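Local atomic coordinates of 2-polyprenyl-6-methoxyphenol hydroxylase-like FAD-dependent oxidoreductase (Streptomyces sp. NRRL 11266, PDB entry 6UI5), a protein that binds flavin-adenine dinucleotide and is an FAD-dependent oxidoreductase with a Rossmann-type FAD-binding region and a C-terminal region of the thioredoxin clan. Residues A118-G123 / E158-K163; T134-S139 / E143-C148; R406-Q411 / P460-T465; M419-T424 / V431-S436. All coordinates share one frame; numbering follows the deposited sequence.

The four contacts form two clusters, one in each family region, with interaction 1 on the opposite side of the chain's centre from interactions 3 and 4. Interactions 1 and 2 belong to the FAD-binding region, their centres 11 Å apart: strand 120-126 of the first and strand 133-138 of the second are neighbours in a three-stranded antiparallel sheet, and interaction 2 is nested within the chain loop that interaction 1 closes. Interactions 3 and 4 come later, in the thioredoxin-clan C-terminal region, with centres 8 Å apart and interaction 4 nested inside interaction 3. The first pair thus lies toward the adenine end of the cofactor, while the second is packing within the C-terminal region, without atomic contact with the first.

Interaction 1. Residues A118-G123 / E158-K163; sequences ATRLTG and ESIVRK. With FAD (flavin-adenine dinucleotide), chain C.
Leu-121 lies in strand 120-126, while Ile-160 and Val-161 open helix 160-164, and no hydrogen bond links the two backbones, so apolar packing and the cofactor connect them. Leu-121 CD2 is 4.3 Å from Val-161 CG2 and 4.4 Å from Ile-160 CG2. The two branches of Ile-160 divide the work: with CG1 beside the backbone N (chi1 -73°), CG2 is turned to the leucine, whereas CD1 lies 3.9 Å from FAD N6A. That same methyl sits at the edge of the Arg-120 guanidinium, near its plane. The strand backbone meets the adenine through a donor and an acceptor. Leu-121 N gives a straight but long and weak bond to FAD N1A (3.4 Å, 174°), and FAD N6A gives a bent, weak one to Leu-121 O at 3.1 Å. On the helix side, Ser-159 is the N-cap, its OG accepting from Arg-162 N at 3.0 Å; Asp-155 bonds both Ser-159 OG and Val-161 N, which helps fix the first turn. Leu-121 N and O thus face N1A and N6A in a complementary donor and acceptor pattern, with the Ile-160 methyl beside the amino group, and the contact probably helps to place the adenine.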
loop_
_atom_site.group_PDB
_atom_site.type_symbol
_atom_site.label_atom_id
_atom_site.label_comp_id
_atom_site.label_asym_id
_atom_site.label_seq_id
_atom_site.Cartn_x
_atom_site.Cartn_y
_atom_site.Cartn_z
ATOM N N ALA A 118 23.895 10.796 -36.658
ATOM C CA ALA A 118 24.720 9.771 -37.314
ATOM C C ALA A 118 26.128 9.682 -36.721
ATOM O O ALA A 118 27.110 9.458 -37.428
ATOM C CB ALA A 118 24.792 10.003 -38.833
ATOM N N THR A 119 26.235 9.855 -35.411
ATOM C CA THR A 119 27.517 9.753 -34.725
ATOM C C THR A 119 27.363 8.825 -33.523
ATOM O O THR A 119 26.435 8.986 -32.726
ATOM C CB THR A 119 28.029 11.140 -34.302
ATOM O OG1 THR A 119 28.040 12.025 -35.438
ATOM C CG2 THR A 119 29.433 11.032 -33.776
ATOM N N ARG A 120 28.234 7.824 -33.417
ATOM C CA ARG A 120 28.149 6.844 -32.343
ATOM C C ARG A 120 29.327 6.984 -31.395
ATOM O O ARG A 120 30.472 7.143 -31.827
ATOM C CB ARG A 120 28.112 5.410 -32.872
ATOM C CG ARG A 120 28.331 4.379 -31.764
ATOM C CD ARG A 120 28.527 2.956 -32.277
ATOM N NE ARG A 120 27.344 2.478 -32.983
ATOM C CZ ARG A 120 26.222 2.097 -32.382
ATOM N NH1 ARG A 120 25.198 1.678 -33.113
ATOM N NH2 ARG A 120 26.127 2.139 -31.053
ATOM N N LEU A 121 29.038 6.899 -30.107
ATOM C CA LEU A 121 30.070 6.787 -29.092
ATOM C C LEU A 121 30.405 5.313 -28.903
ATOM O O LEU A 121 29.546 4.519 -28.494
ATOM C CB LEU A 121 29.603 7.423 -27.783
ATOM C CG LEU A 121 30.653 7.500 -26.696
ATOM C CD1 LEU A 121 30.422 8.776 -25.985
ATOM C CD2 LEU A 121 30.498 6.349 -25.731
ATOM N N THR A 122 31.650 4.946 -29.199
ATOM C CA THR A 122 32.079 3.563 -29.056
ATOM C C THR A 122 32.799 3.283 -27.747
ATOM O O THR A 122 32.879 2.118 -27.344
ATOM C CB THR A 122 32.984 3.189 -30.216
ATOM O OG1 THR A 122 34.211 3.925 -30.105
ATOM C CG2 THR A 122 32.304 3.580 -31.497
ATOM N N GLY A 123 33.324 4.304 -27.080
ATOM C CA GLY A 123 33.948 4.092 -25.787
ATOM C C GLY A 123 34.525 5.377 -25.230
ATOM O O GLY A 123 34.397 6.460 -25.821
ATOM N N GLU A 158 19.780 0.707 -23.116
ATOM C CA GLU A 158 20.970 -0.114 -23.350
ATOM C C GLU A 158 22.217 0.763 -23.453
ATOM O O GLU A 158 22.974 0.726 -24.416
ATOM C CB GLU A 158 20.784 -0.983 -24.581
ATOM C CG GLU A 158 20.271 -2.389 -24.241
ATOM C CD GLU A 158 18.768 -2.443 -24.074
ATOM O OE1 GLU A 158 18.071 -1.500 -24.524
ATOM O OE2 GLU A 158 18.289 -3.434 -23.485
ATOM N N SER A 159 22.425 1.541 -22.398
ATOM C CA SER A 159 23.443 2.582 -22.398
ATOM C C SER A 159 24.838 1.972 -22.446
ATOM O O SER A 159 25.244 1.265 -21.520
ATOM C CB SER A 159 23.284 3.452 -21.154
ATOM O OG SER A 159 24.371 4.350 -21.004
ATOM N N ILE A 160 25.572 2.237 -23.528
ATOM C CA ILE A 160 26.987 1.885 -23.552
ATOM C C ILE A 160 27.725 2.607 -22.427
ATOM O O ILE A 160 28.605 2.032 -21.773
ATOM C CB ILE A 160 27.607 2.202 -24.929
ATOM C CG1 ILE A 160 27.143 1.200 -26.004
ATOM C CG2 ILE A 160 29.131 2.217 -24.837
ATOM C CD1 ILE A 160 25.872 1.604 -26.766
ATOM N N VAL A 161 27.382 3.876 -22.180
ATOM C CA VAL A 161 28.101 4.641 -21.159
ATOM C C VAL A 161 27.971 3.968 -19.804
ATOM O O VAL A 161 28.954 3.791 -19.074
ATOM C CB VAL A 161 27.613 6.100 -21.096
ATOM C CG1 VAL A 161 28.378 6.832 -19.996
ATOM C CG2 VAL A 161 27.818 6.829 -22.429
ATOM N N ARG A 162 26.760 3.581 -19.440
ATOM C CA ARG A 162 26.600 2.922 -18.158
ATOM C C ARG A 162 27.438 1.646 -18.076
ATOM O O ARG A 162 28.195 1.428 -17.120
ATOM C CB ARG A 162 25.139 2.601 -17.956
ATOM C CG ARG A 162 25.004 1.669 -16.849
ATOM C CD ARG A 162 23.649 1.297 -16.783
ATOM N NE ARG A 162 23.347 0.578 -17.984
ATOM C CZ ARG A 162 22.086 0.425 -18.313
ATOM N NH1 ARG A 162 21.180 1.067 -17.565
ATOM N NH2 ARG A 162 21.687 -0.248 -19.384
ATOM N N LYS A 163 27.279 0.773 -19.064
ATOM C CA LYS A 163 27.916 -0.536 -18.991
ATOM C C LYS A 163 29.435 -0.416 -18.929
ATOM O O LYS A 163 30.080 -1.018 -18.062
ATOM C CB LYS A 163 27.462 -1.388 -20.174
ATOM C CG LYS A 163 25.952 -1.659 -20.213
ATOM C CD LYS A 163 25.555 -2.282 -21.557
ATOM C CE LYS A 163 24.039 -2.404 -21.722
ATOM N NZ LYS A 163 23.415 -3.224 -20.654
HETATM P PA FAD C . 15.830 7.428 -25.276
HETATM O O1A FAD C . 14.470 8.008 -25.594
HETATM O O2A FAD C . 15.753 5.917 -25.421
HETATM O O5B FAD C . 17.018 8.172 -26.161
HETATM C C5B FAD C . 18.339 7.652 -26.150
HETATM C C4B FAD C . 19.063 8.126 -27.452
HETATM O O4B FAD C . 20.338 7.824 -27.472
HETATM C C3B FAD C . 18.461 7.404 -28.681
HETATM O O3B FAD C . 18.356 8.301 -29.698
HETATM C C2B FAD C . 19.500 6.316 -29.018
HETATM O O2B FAD C . 19.269 5.888 -30.423
HETATM C C1B FAD C . 20.613 6.979 -28.862
HETATM N N9A FAD C . 21.799 6.191 -28.588
HETATM C C8A FAD C . 21.868 5.042 -27.881
HETATM N N7A FAD C . 23.166 4.678 -27.804
HETATM C C5A FAD C . 23.898 5.619 -28.447
HETATM C C6A FAD C . 25.262 5.757 -28.674
HETATM N N6A FAD C . 26.498 5.044 -28.385
HETATM N N1A FAD C . 25.734 6.800 -29.363
HETATM C C2A FAD C . 24.886 7.740 -29.835
HETATM N N3A FAD C . 23.549 7.613 -29.599
HETATM C C4A FAD C . 23.056 6.558 -28.914
HETATM N N1 FAD C . 7.075 8.098 -22.100
HETATM C C2 FAD C . 5.935 8.889 -21.552
HETATM O O2 FAD C . 6.110 9.907 -20.967
HETATM N N3 FAD C . 4.548 8.380 -21.754
HETATM C C4 FAD C . 4.341 7.127 -22.482
HETATM O O4 FAD C . 3.251 6.698 -22.661
HETATM C C4X FAD C . 5.518 6.353 -23.020
HETATM N N5 FAD C . 5.246 5.120 -23.723
HETATM C C5X FAD C . 6.384 4.329 -24.251
HETATM C C6 FAD C . 6.110 3.136 -24.925
HETATM C C7 FAD C . 7.155 2.377 -25.437
HETATM C C7M FAD C . 6.558 1.147 -26.108
HETATM C C8 FAD C . 8.490 2.787 -25.295
HETATM C C8M FAD C . 9.575 1.886 -25.897
HETATM C C9 FAD C . 8.770 3.987 -24.616
HETATM C C9A FAD C . 7.720 4.771 -24.081
HETATM N N10 FAD C . 8.004 6.057 -23.338
HETATM C C10 FAD C . 6.877 6.833 -22.828
HETATM C "C1'" FAD C . 9.403 6.512 -23.210
HETATM C "C2'" FAD C . 9.994 6.772 -21.813
HETATM O "O2'" FAD C . 9.627 8.006 -21.319
HETATM C "C3'" FAD C . 11.516 6.855 -21.895
HETATM O "O3'" FAD C . 11.992 6.812 -20.587
HETATM C "C4'" FAD C . 12.085 8.146 -22.518
HETATM O "O4'" FAD C . 11.674 8.380 -23.835
HETATM C "C5'" FAD C . 13.598 7.899 -22.538
HETATM O "O5'" FAD C . 14.304 9.099 -22.687
HETATM P P FAD C . 15.948 9.084 -22.853
HETATM O O1P FAD C . 16.372 10.322 -23.607
HETATM O O2P FAD C . 16.705 8.907 -21.551
HETATM O O3P FAD C . 16.270 7.705 -23.706
#

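Interaction 2. Residues T134-S139 / E143-C148; sequences TVTLAS and EEQLRC
Glu-144 O is approached by two groups of the facing strand: Leu-137 N donates a straight hydrogen bond to it (2.7 Å, 171°), and Thr-136 CA adds a CA-H...O contact at 3.3 Å. The return bond, Glu-144 N to Leu-137 O, is bent and weak at 3.0 Å, and Glu-143 CA lies against that same oxygen. These bonds define Leu-137 and Glu-144 as an antiparallel hydrogen-bonded pair in a beta hairpin, the N-to-C directions of 134-138 and 143-148 differing by 150°. On the face bearing Val-135, Leu-137 and Leu-146, the valine and Leu-146 lie side by side and point the same way, and Leu-137 CD1 meets Leu-146 CB at 4.2 Å. The opposite face is more polar. Thr-134 carries CG2 anti to its own amide nitrogen, which places that methyl 3.4 Å from Gln-145 OE1, while its OG1 lies 3.7 Å from Arg-147 CD, at the edge of the guanidinium; the threonine and arginine side chains cross at about a right angle. Thr-136 CG2 rests 3.9 Å from Gln-145 CG. The chemistry is therefore two-sided: one face is apolar where Val-135 also packs on Leu-121 and Leu-146 on Pro-4, with the exposed Glu-144 at its margin; on the other, threonine methyl and hydroxyl groups meet the methylenes and amide oxygen of longer polar side chains without a side-chain hydrogen bond between the strands.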
loop_
_atom_site.group_PDB
_atom_site.type_symbol
_atom_site.label_atom_id
_atom_site.label_comp_id
_atom_site.label_asym_id
_atom_site.label_seq_id
_atom_site.Cartn_x
_atom_site.Cartn_y
_atom_site.Cartn_z
ATOM N N THR A 134 38.665 11.047 -22.068
ATOM C CA THR A 134 38.839 10.945 -23.509
ATOM C C THR A 134 37.779 9.993 -24.048
ATOM O O THR A 134 37.514 8.939 -23.460
ATOM C CB THR A 134 40.252 10.461 -23.852
ATOM O OG1 THR A 134 41.209 11.254 -23.127
ATOM C CG2 THR A 134 40.537 10.539 -25.372
ATOM N N VAL A 135 37.150 10.391 -25.144
ATOM C CA VAL A 135 36.004 9.682 -25.687
ATOM C C VAL A 135 36.320 9.317 -27.136
ATOM O O VAL A 135 37.256 9.847 -27.737
ATOM C CB VAL A 135 34.735 10.550 -25.562
ATOM C CG1 VAL A 135 34.712 11.627 -26.619
ATOM C CG2 VAL A 135 33.505 9.719 -25.579
ATOM N N THR A 136 35.576 8.357 -27.684
ATOM C CA THR A 136 35.755 8.009 -29.089
ATOM C C THR A 136 34.394 7.966 -29.763
ATOM O O THR A 136 33.453 7.352 -29.239
ATOM C CB THR A 136 36.486 6.672 -29.291
ATOM O OG1 THR A 136 35.550 5.604 -29.301
ATOM C CG2 THR A 136 37.509 6.430 -28.200
ATOM N N LEU A 137 34.307 8.622 -30.926
ATOM C CA LEU A 137 33.086 8.784 -31.706
ATOM C C LEU A 137 33.298 8.183 -33.085
ATOM O O LEU A 137 34.345 8.406 -33.695
ATOM C CB LEU A 137 32.711 10.264 -31.848
ATOM C CG LEU A 137 32.075 10.999 -30.659
ATOM C CD1 LEU A 137 33.084 11.226 -29.573
ATOM C CD2 LEU A 137 31.529 12.327 -31.111
ATOM N N ALA A 138 32.294 7.453 -33.587
ATOM C CA ALA A 138 32.400 6.657 -34.819
ATOM C C ALA A 138 31.396 7.145 -35.866
ATOM O O ALA A 138 30.271 6.640 -35.953
ATOM C CB ALA A 138 32.194 5.150 -34.532
ATOM N N SER A 139 31.819 8.110 -36.677
ATOM C CA SER A 139 31.071 8.545 -37.843
ATOM C C SER A 139 31.467 7.696 -39.058
ATOM O O SER A 139 32.336 6.817 -38.983
ATOM C CB SER A 139 31.319 10.033 -38.099
ATOM O OG SER A 139 30.373 10.590 -38.998
ATOM N N GLU A 143 36.968 7.797 -36.955
ATOM C CA GLU A 143 36.828 7.740 -35.502
ATOM C C GLU A 143 37.542 8.953 -34.911
ATOM O O GLU A 143 38.779 9.000 -34.887
ATOM C CB GLU A 143 37.384 6.449 -34.919
ATOM C CG GLU A 143 36.400 5.311 -34.908
ATOM C CD GLU A 143 36.855 4.160 -34.032
ATOM O OE1 GLU A 143 38.055 4.118 -33.680
ATOM O OE2 GLU A 143 36.010 3.304 -33.688
ATOM N N GLU A 144 36.764 9.930 -34.435
ATOM C CA GLU A 144 37.351 10.982 -33.632
ATOM C C GLU A 144 37.534 10.481 -32.214
ATOM O O GLU A 144 36.668 9.797 -31.656
ATOM C CB GLU A 144 36.496 12.245 -33.639
ATOM C CG GLU A 144 37.366 13.500 -33.576
ATOM C CD GLU A 144 36.745 14.612 -32.750
ATOM O OE1 GLU A 144 37.509 15.382 -32.134
ATOM O OE2 GLU A 144 35.505 14.723 -32.727
ATOM N N GLN A 145 38.684 10.798 -31.638
ATOM C CA GLN A 145 39.005 10.465 -30.262
ATOM C C GLN A 145 38.968 11.802 -29.500
ATOM O O GLN A 145 39.982 12.493 -29.407
ATOM C CB GLN A 145 40.381 9.756 -30.212
ATOM C CG GLN A 145 40.541 8.670 -29.154
ATOM C CD GLN A 145 41.940 8.625 -28.580
ATOM O OE1 GLN A 145 42.413 9.602 -27.993
ATOM N NE2 GLN A 145 42.622 7.497 -28.759
ATOM N N LEU A 146 37.801 12.161 -28.953
ATOM C CA LEU A 146 37.589 13.490 -28.373
ATOM C C LEU A 146 37.945 13.541 -26.885
ATOM O O LEU A 146 37.536 12.681 -26.090
ATOM C CB LEU A 146 36.144 13.945 -28.586
ATOM C CG LEU A 146 35.630 15.253 -27.983
ATOM C CD1 LEU A 146 36.633 16.411 -28.126
ATOM C CD2 LEU A 146 34.311 15.627 -28.658
ATOM N N ARG A 147 38.700 14.574 -26.525
ATOM C CA ARG A 147 39.072 14.886 -25.151
ATOM C C ARG A 147 38.027 15.847 -24.585
ATOM O O ARG A 147 37.814 16.929 -25.145
ATOM C CB ARG A 147 40.482 15.492 -25.146
ATOM C CG ARG A 147 41.127 15.820 -23.796
ATOM C CD ARG A 147 40.706 14.896 -22.653
ATOM N NE ARG A 147 41.541 15.065 -21.459
ATOM C CZ ARG A 147 41.559 16.149 -20.677
ATOM N NH1 ARG A 147 40.789 17.203 -20.947
ATOM N NH2 ARG A 147 42.358 16.181 -19.615
ATOM N N CYS A 148 37.358 15.449 -23.499
ATOM C CA CYS A 148 36.250 16.230 -22.950
ATOM C C CYS A 148 36.342 16.316 -21.425
ATOM O O CYS A 148 37.182 15.680 -20.782
ATOM C CB CYS A 148 34.901 15.637 -23.361
ATOM S SG CYS A 148 34.463 14.178 -22.437
#

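Interaction 3. Residues R406-Q411 / P460-T465; sequences RLPKVQ and PDLPGT
Leu-462 spans the gap to segment 406-411, where the backbones stay well apart (Leu-407 CA to Leu-462 CA 9.1 Å). Its CB points toward that segment, and a chi1 of -76° puts CG beside the backbone N, with the two methyls carried toward segment 406-411; CB and CG make no approach within 4.2 Å, so the terminal methyls do the touching. Leu-462 CD1 comes to 4.0 Å from Val-410 CG2, the two side chains reaching toward each other tip to tip. Leu-462 CD2 turns to the other partners, at 3.9 Å from Leu-407 CD2, with the two leucines crossing obliquely, and at 4.4 Å from Pro-408 CD at the ring's margin. No hydrogen bond crosses. Both segments are loops of the thioredoxin-clan C-terminal region whose last residues, Gln-411 and Thr-465, begin strands 411-414 and 465-468, and the leucine joins them by apolar contact alone. An inverse gamma turn centred on Lys-409 separates Pro-408 from Val-410, and both of these still direct CB toward segment 460-465, so the tip is met from each end of that turn. Leu-407 also packs on Leu-466, Leu-468 and Val-474 of the sheet. Beside it, Arg-406 makes a salt bridge with Glu-52, and the Lys-409 backbone bonds to Pro-88, both partners within the FAD-binding range.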
loop_
_atom_site.group_PDB
_atom_site.type_symbol
_atom_site.label_atom_id
_atom_site.label_comp_id
_atom_site.label_asym_id
_atom_site.label_seq_id
_atom_site.Cartn_x
_atom_site.Cartn_y
_atom_site.Cartn_z
ATOM N N ARG A 406 9.540 22.566 -6.573
ATOM C CA ARG A 406 9.204 23.685 -7.432
ATOM C C ARG A 406 7.846 24.238 -7.012
ATOM O O ARG A 406 6.933 23.493 -6.647
ATOM C CB ARG A 406 9.203 23.252 -8.914
ATOM C CG ARG A 406 10.626 22.947 -9.508
ATOM C CD ARG A 406 10.524 22.306 -10.894
ATOM N NE ARG A 406 9.317 21.505 -10.882
ATOM C CZ ARG A 406 9.300 20.199 -10.732
ATOM N NH1 ARG A 406 10.449 19.533 -10.653
ATOM N NH2 ARG A 406 8.133 19.563 -10.683
ATOM N N LEU A 407 7.718 25.555 -7.074
ATOM C CA LEU A 407 6.534 26.242 -6.600
ATOM C C LEU A 407 5.283 25.926 -7.438
ATOM O O LEU A 407 5.377 25.482 -8.594
ATOM C CB LEU A 407 6.796 27.739 -6.625
ATOM C CG LEU A 407 7.716 28.200 -5.510
ATOM C CD1 LEU A 407 8.089 29.640 -5.801
ATOM C CD2 LEU A 407 6.964 28.084 -4.161
ATOM N N PRO A 408 4.095 26.185 -6.878
ATOM C CA PRO A 408 2.848 26.011 -7.641
ATOM C C PRO A 408 2.636 27.086 -8.699
ATOM O O PRO A 408 3.250 28.161 -8.688
ATOM C CB PRO A 408 1.754 26.093 -6.566
ATOM C CG PRO A 408 2.467 25.903 -5.250
ATOM C CD PRO A 408 3.838 26.452 -5.448
ATOM N N LYS A 409 1.727 26.780 -9.628
ATOM C CA LYS A 409 1.522 27.644 -10.786
ATOM C C LYS A 409 0.768 28.892 -10.352
ATOM O O LYS A 409 -0.466 28.918 -10.345
ATOM C CB LYS A 409 0.781 26.895 -11.905
ATOM C CG LYS A 409 0.379 27.756 -13.100
ATOM C CD LYS A 409 0.016 26.941 -14.333
ATOM C CE LYS A 409 1.245 26.650 -15.183
ATOM N NZ LYS A 409 0.983 26.888 -16.653
ATOM N N VAL A 410 1.495 29.921 -9.949
ATOM C CA VAL A 410 0.860 31.145 -9.481
ATOM C C VAL A 410 1.391 32.289 -10.315
ATOM O O VAL A 410 2.529 32.263 -10.791
ATOM C CB VAL A 410 1.083 31.430 -7.964
ATOM C CG1 VAL A 410 0.292 30.449 -7.102
ATOM C CG2 VAL A 410 2.569 31.405 -7.592
ATOM N N GLN A 411 0.549 33.296 -10.483
ATOM C CA GLN A 411 0.992 34.568 -11.031
ATOM C C GLN A 411 1.857 35.311 -10.027
ATOM O O GLN A 411 1.550 35.360 -8.832
ATOM C CB GLN A 411 -0.215 35.431 -11.389
ATOM C CG GLN A 411 -0.928 34.979 -12.619
ATOM C CD GLN A 411 -0.026 35.067 -13.812
ATOM O OE1 GLN A 411 0.673 34.109 -14.142
ATOM N NE2 GLN A 411 -0.014 36.229 -14.462
ATOM N N PRO A 460 -1.079 34.802 -2.261
ATOM C CA PRO A 460 -1.795 34.051 -1.219
ATOM C C PRO A 460 -1.270 32.634 -1.087
ATOM O O PRO A 460 -1.091 31.924 -2.078
ATOM C CB PRO A 460 -3.247 34.064 -1.708
ATOM C CG PRO A 460 -3.331 35.270 -2.607
ATOM C CD PRO A 460 -1.986 35.354 -3.281
ATOM N N ASP A 461 -0.992 32.247 0.156
ATOM C CA ASP A 461 -0.568 30.916 0.569
ATOM C C ASP A 461 0.878 30.623 0.225
ATOM O O ASP A 461 1.272 29.463 0.162
ATOM C CB ASP A 461 -1.483 29.832 0.007
ATOM C CG ASP A 461 -2.792 29.758 0.751
ATOM O OD1 ASP A 461 -2.757 29.618 2.000
ATOM O OD2 ASP A 461 -3.852 29.873 0.096
ATOM N N LEU A 462 1.676 31.654 0.010
ATOM C CA LEU A 462 3.117 31.575 -0.118
ATOM C C LEU A 462 3.762 32.541 0.869
ATOM O O LEU A 462 3.220 33.627 1.142
ATOM C CB LEU A 462 3.560 31.929 -1.545
ATOM C CG LEU A 462 3.362 30.874 -2.639
ATOM C CD1 LEU A 462 4.079 31.335 -3.888
ATOM C CD2 LEU A 462 3.853 29.490 -2.203
ATOM N N PRO A 463 4.921 32.189 1.409
ATOM C CA PRO A 463 5.609 33.114 2.330
ATOM C C PRO A 463 6.008 34.411 1.647
ATOM O O PRO A 463 5.765 34.588 0.449
ATOM C CB PRO A 463 6.850 32.326 2.753
ATOM C CG PRO A 463 7.099 31.390 1.535
ATOM C CD PRO A 463 5.695 30.960 1.180
ATOM N N GLY A 464 6.661 35.302 2.403
ATOM C CA GLY A 464 7.023 36.602 1.870
ATOM C C GLY A 464 8.290 36.600 1.048
ATOM O O GLY A 464 8.442 37.439 0.152
ATOM N N THR A 465 9.207 35.667 1.323
ATOM C CA THR A 465 10.485 35.575 0.619
ATOM C C THR A 465 10.789 34.107 0.318
ATOM O O THR A 465 10.392 33.213 1.071
ATOM C CB THR A 465 11.621 36.223 1.457
ATOM O OG1 THR A 465 11.091 37.318 2.233
ATOM C CG2 THR A 465 12.779 36.740 0.569
#

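Interaction 4. Residues M419-T424 / V431-S436; sequences MGVAET and VLLDLS
Val-421 CG2 lies 3.6 Å from Leu-433 CD1, the two side chains crossing at a slant, and Thr-424 OG1 lies 3.6 Å from Val-431 CG2, its side chain roughly perpendicular to the valine. These two buried pairs carry the contact, and no hydrogen bond crosses it. The threonine hydroxyl has its polar need met inside its own segment: OG1 donates to Val-421 O at 3.0 Å, in the carbonyl plane with a C=O...donor angle of 158°. Thr-424 N bonds the same oxygen, so two donors grip it and pin the turn formed by Val-421 to Thr-424. With chi1 at 67°, OG1 stands between the backbone N and carbonyl carbon, where it reaches back to Val-421 O while meeting the methyls of Val-431. One shell further out, Glu-423 OE1 accepts from Gly-420 N at 2.9 Å, the donor coming from above the carboxylate plane. At the end of strand 430-434, Asp-434 OD1 accepts both Ser-436 N (2.9 Å) and Ser-436 OG (2.7 Å) from one face of its plane, while OD2 forms a salt bridge with Arg-455. Val-431 and Leu-433 also pack on Val-454 of the adjacent parallel strand. The result is a helix-like turn laid against a strand of the mixed sheet, with an Asx turn begun by Asp-434 at the strand's end, in a region of the thioredoxin clan.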
loop_
_atom_site.group_PDB
_atom_site.type_symbol
_atom_site.label_atom_id
_atom_site.label_comp_id
_atom_site.label_asym_id
_atom_site.label_seq_id
_atom_site.Cartn_x
_atom_site.Cartn_y
_atom_site.Cartn_z
ATOM N N MET A 419 3.863 37.488 -14.841
ATOM C CA MET A 419 4.425 36.257 -15.379
ATOM C C MET A 419 4.150 35.146 -14.375
ATOM O O MET A 419 3.875 35.414 -13.207
ATOM C CB MET A 419 5.930 36.381 -15.625
ATOM C CG MET A 419 6.743 36.183 -14.358
ATOM S SD MET A 419 8.317 37.052 -14.354
ATOM C CE MET A 419 9.340 35.998 -15.364
ATOM N N GLY A 420 4.202 33.895 -14.844
ATOM C CA GLY A 420 4.157 32.776 -13.930
ATOM C C GLY A 420 5.498 32.604 -13.252
ATOM O O GLY A 420 6.525 33.073 -13.740
ATOM N N VAL A 421 5.507 31.939 -12.094
ATOM C CA VAL A 421 6.741 31.931 -11.316
ATOM C C VAL A 421 7.816 31.072 -11.981
ATOM O O VAL A 421 9.009 31.397 -11.899
ATOM C CB VAL A 421 6.473 31.504 -9.860
ATOM C CG1 VAL A 421 5.970 30.067 -9.790
ATOM C CG2 VAL A 421 7.749 31.684 -9.017
ATOM N N ALA A 422 7.434 29.994 -12.679
ATOM C CA ALA A 422 8.451 29.225 -13.398
ATOM C C ALA A 422 9.195 30.089 -14.413
ATOM O O ALA A 422 10.380 29.855 -14.669
ATOM C CB ALA A 422 7.837 27.998 -14.092
ATOM N N GLU A 423 8.543 31.110 -14.967
ATOM C CA GLU A 423 9.219 31.979 -15.932
ATOM C C GLU A 423 10.408 32.770 -15.350
ATOM O O GLU A 423 11.290 33.174 -16.125
ATOM C CB GLU A 423 8.208 32.951 -16.546
ATOM C CG GLU A 423 7.036 32.255 -17.228
ATOM C CD GLU A 423 5.995 33.237 -17.776
ATOM O OE1 GLU A 423 4.790 33.034 -17.508
ATOM O OE2 GLU A 423 6.377 34.211 -18.471
ATOM N N THR A 424 10.461 33.021 -14.027
ATOM C CA THR A 424 11.565 33.819 -13.490
ATOM C C THR A 424 12.891 33.085 -13.582
ATOM O O THR A 424 13.947 33.725 -13.623
ATOM C CB THR A 424 11.327 34.213 -12.020
ATOM O OG1 THR A 424 11.363 33.046 -11.188
ATOM C CG2 THR A 424 10.008 34.925 -11.839
ATOM N N VAL A 431 16.821 32.110 -8.211
ATOM C CA VAL A 431 15.938 33.252 -8.004
ATOM C C VAL A 431 15.730 33.477 -6.503
ATOM O O VAL A 431 15.462 32.527 -5.754
ATOM C CB VAL A 431 14.586 33.087 -8.720
ATOM C CG1 VAL A 431 13.757 34.401 -8.620
ATOM C CG2 VAL A 431 14.820 32.771 -10.175
ATOM N N LEU A 432 15.855 34.741 -6.079
ATOM C CA LEU A 432 15.395 35.208 -4.775
ATOM C C LEU A 432 14.063 35.896 -5.019
ATOM O O LEU A 432 14.023 37.016 -5.534
ATOM C CB LEU A 432 16.394 36.169 -4.130
ATOM C CG LEU A 432 15.950 36.548 -2.707
ATOM C CD1 LEU A 432 16.540 35.628 -1.604
ATOM C CD2 LEU A 432 16.221 38.020 -2.403
ATOM N N LEU A 433 12.973 35.233 -4.645
ATOM C CA LEU A 433 11.648 35.834 -4.748
ATOM C C LEU A 433 11.374 36.698 -3.529
ATOM O O LEU A 433 11.340 36.189 -2.402
ATOM C CB LEU A 433 10.577 34.758 -4.859
ATOM C CG LEU A 433 10.090 34.505 -6.270
ATOM C CD1 LEU A 433 8.755 33.798 -6.219
ATOM C CD2 LEU A 433 9.965 35.825 -6.997
ATOM N N ASP A 434 11.173 37.995 -3.742
ATOM C CA ASP A 434 10.760 38.916 -2.676
ATOM C C ASP A 434 9.321 39.298 -2.989
ATOM O O ASP A 434 9.067 40.203 -3.778
ATOM C CB ASP A 434 11.686 40.132 -2.592
ATOM C CG ASP A 434 11.187 41.225 -1.608
ATOM O OD1 ASP A 434 10.187 41.037 -0.866
ATOM O OD2 ASP A 434 11.827 42.304 -1.570
ATOM N N LEU A 435 8.378 38.572 -2.389
ATOM C CA LEU A 435 6.949 38.839 -2.525
ATOM C C LEU A 435 6.415 39.848 -1.477
ATOM O O LEU A 435 5.201 39.872 -1.190
ATOM C CB LEU A 435 6.166 37.525 -2.444
ATOM C CG LEU A 435 6.676 36.335 -3.275
ATOM C CD1 LEU A 435 5.771 35.104 -3.168
ATOM C CD2 LEU A 435 6.867 36.718 -4.740
ATOM N N SER A 436 7.275 40.704 -0.909
ATOM C CA SER A 436 6.800 41.608 0.134
ATOM C C SER A 436 5.820 42.623 -0.418
ATOM O O SER A 436 4.859 43.000 0.261
ATOM C CB SER A 436 7.964 42.338 0.787
ATOM O OG SER A 436 8.652 43.126 -0.168
#